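Local coordinates for protein beta-lactamase Mb2281c (Mycobacterium bovis, PDB 3I7J) that is probably a serine hydrolase of the beta-lactamase family that may hydrolyse beta-lactams or related substrates, at residues G231-V236 with L244-A249. Sequence-based numbering, arbitrary orientation.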
loop_
_atom_site.group_PDB
_atom_site.type_symbol
_atom_site.label_atom_id
_atom_site.label_comp_id
_atom_site.label_asym_id
_atom_site.label_seq_id
_atom_site.Cartn_x
_atom_site.Cartn_y
_atom_site.Cartn_z
ATOM N N GLY A 231 9.458 -8.897 -0.019
ATOM C CA GLY A 231 10.429 -8.242 0.838
ATOM C C GLY A 231 10.581 -6.747 0.636
ATOM O O GLY A 231 11.694 -6.221 0.655
ATOM N N GLY A 232 9.459 -6.058 0.439
ATOM C CA GLY A 232 9.490 -4.618 0.253
ATOM C C GLY A 232 8.336 -3.995 1.018
ATOM O O GLY A 232 7.385 -4.690 1.368
ATOM N N PHE A 233 8.407 -2.699 1.299
ATOM C CA PHE A 233 7.328 -2.053 2.016
ATOM C C PHE A 233 7.359 -0.534 1.897
ATOM O O PHE A 233 8.349 0.063 1.465
ATOM C CB PHE A 233 7.348 -2.444 3.508
ATOM C CG PHE A 233 8.459 -1.796 4.315
ATOM C CD1 PHE A 233 8.429 -0.436 4.628
ATOM C CD2 PHE A 233 9.520 -2.561 4.788
ATOM C CE1 PHE A 233 9.443 0.148 5.404
ATOM C CE2 PHE A 233 10.536 -1.989 5.561
ATOM C CZ PHE A 233 10.498 -0.633 5.870
ATOM N N ILE A 234 6.253 0.085 2.282
ATOM C CA ILE A 234 6.161 1.525 2.271
ATOM C C ILE A 234 5.223 1.969 3.377
ATOM O O ILE A 234 4.131 1.429 3.538
ATOM C CB ILE A 234 5.635 2.069 0.914
ATOM C CG1 ILE A 234 5.447 3.592 1.009
ATOM C CG2 ILE A 234 4.298 1.410 0.543
ATOM C CD1 ILE A 234 5.087 4.253 -0.331
ATOM N N TRP A 235 5.682 2.917 4.180
ATOM C CA TRP A 235 4.833 3.472 5.209
ATOM C C TRP A 235 5.004 4.973 5.187
ATOM O O TRP A 235 6.058 5.497 4.814
ATOM C CB TRP A 235 5.101 2.878 6.611
ATOM C CG TRP A 235 6.483 3.019 7.208
ATOM C CD1 TRP A 235 7.349 1.999 7.495
ATOM C CD2 TRP A 235 7.098 4.214 7.706
ATOM N NE1 TRP A 235 8.456 2.483 8.147
ATOM C CE2 TRP A 235 8.329 3.839 8.291
ATOM C CE3 TRP A 235 6.729 5.565 7.723
ATOM C CZ2 TRP A 235 9.198 4.772 8.886
ATOM C CZ3 TRP A 235 7.589 6.491 8.313
ATOM C CH2 TRP A 235 8.807 6.088 8.887
ATOM N N VAL A 236 3.926 5.650 5.552
ATOM C CA VAL A 236 3.862 7.100 5.588
ATOM C C VAL A 236 3.323 7.402 6.969
ATOM O O VAL A 236 2.277 6.886 7.349
ATOM C CB VAL A 236 2.861 7.624 4.534
ATOM C CG1 VAL A 236 2.881 9.143 4.488
ATOM C CG2 VAL A 236 3.194 7.031 3.171
ATOM N N LEU A 244 8.875 6.138 4.428
ATOM C CA LEU A 244 10.018 5.261 4.236
ATOM C C LEU A 244 9.675 4.204 3.217
ATOM O O LEU A 244 8.630 3.566 3.301
ATOM C CB LEU A 244 10.426 4.587 5.556
ATOM C CG LEU A 244 11.473 3.467 5.445
ATOM C CD1 LEU A 244 12.772 4.004 4.855
ATOM C CD2 LEU A 244 11.721 2.859 6.822
ATOM N N VAL A 245 10.551 4.044 2.237
ATOM C CA VAL A 245 10.368 3.043 1.201
ATOM C C VAL A 245 11.553 2.083 1.259
ATOM O O VAL A 245 12.705 2.520 1.245
ATOM C CB VAL A 245 10.341 3.679 -0.210
ATOM C CG1 VAL A 245 10.505 2.597 -1.262
ATOM C CG2 VAL A 245 9.018 4.422 -0.433
ATOM N N VAL A 246 11.277 0.785 1.354
ATOM C CA VAL A 246 12.337 -0.219 1.362
ATOM C C VAL A 246 11.993 -1.358 0.412
ATOM O O VAL A 246 10.927 -1.967 0.517
ATOM C CB VAL A 246 12.595 -0.832 2.772
ATOM C CG1 VAL A 246 13.582 -1.993 2.651
ATOM C CG2 VAL A 246 13.176 0.218 3.719
ATOM N N LEU A 247 12.902 -1.634 -0.518
ATOM C CA LEU A 247 12.732 -2.716 -1.485
ATOM C C LEU A 247 13.977 -3.601 -1.469
ATOM O O LEU A 247 15.101 -3.104 -1.594
ATOM C CB LEU A 247 12.521 -2.156 -2.897
ATOM C CG LEU A 247 11.283 -1.285 -3.154
ATOM C CD1 LEU A 247 11.282 -0.846 -4.615
ATOM C CD2 LEU A 247 10.007 -2.052 -2.823
ATOM N N THR A 248 13.767 -4.904 -1.296
ATOM C CA THR A 248 14.857 -5.875 -1.272
ATOM C C THR A 248 14.556 -7.033 -2.215
ATOM O O THR A 248 13.412 -7.236 -2.639
ATOM C CB THR A 248 15.081 -6.484 0.128
ATOM O OG1 THR A 248 14.142 -7.547 0.353
ATOM C CG2 THR A 248 14.919 -5.425 1.206
ATOM N N ALA A 249 15.603 -7.789 -2.531
ATOM C CA ALA A 249 15.502 -8.936 -3.420
ATOM C C ALA A 249 15.383 -10.247 -2.644
ATOM O O ALA A 249 15.866 -11.288 -3.089
ATOM C CB ALA A 249 16.718 -8.983 -4.341
#
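Leu244 sits between Phe233 and Trp235 in an antiparallel beta hairpin whose arms, 232-237 and 242-248, are the central neighbouring strands of the main sheet of this beta-lactamase-type fold. Its CB lies 3.5 Å above the indole plane of Trp235, nearest atom CE2, displaced toward the rim. CG stands anti to the backbone N (chi1 170°), and with chi2 at 61° the CD2 branch reaches both aromatics, 3.5 Å from Trp235 NE1 and, in plane at the Phe233 ring edge, 3.8 Å from CE1. Phe233 in turn lays one ring face on Val246, whose CB is 3.9 Å from the ring centroid while CG2 meets CZ. Both aromatic side chains hold CG between backbone N and carbonyl carbon, tipping their rings toward strand 242-248. This layer faces helix 256-271, where Ser264 OG is hydrogen-bonded to Trp235 NE1 and Trp260 meets the Phe233 ring edge-to-face. On the opposite face of the sheet, Ile234 and Val245 lie side by side, and Val245 and Leu247 touch helix 153-164. Paired backbone bonds join Phe233 with Val246 and Trp235 with Leu244. At the hairpin's open end, Thr248 OG1 donates to Gly231 O over 2.8 Å, in the carbonyl plane and on a lone pair.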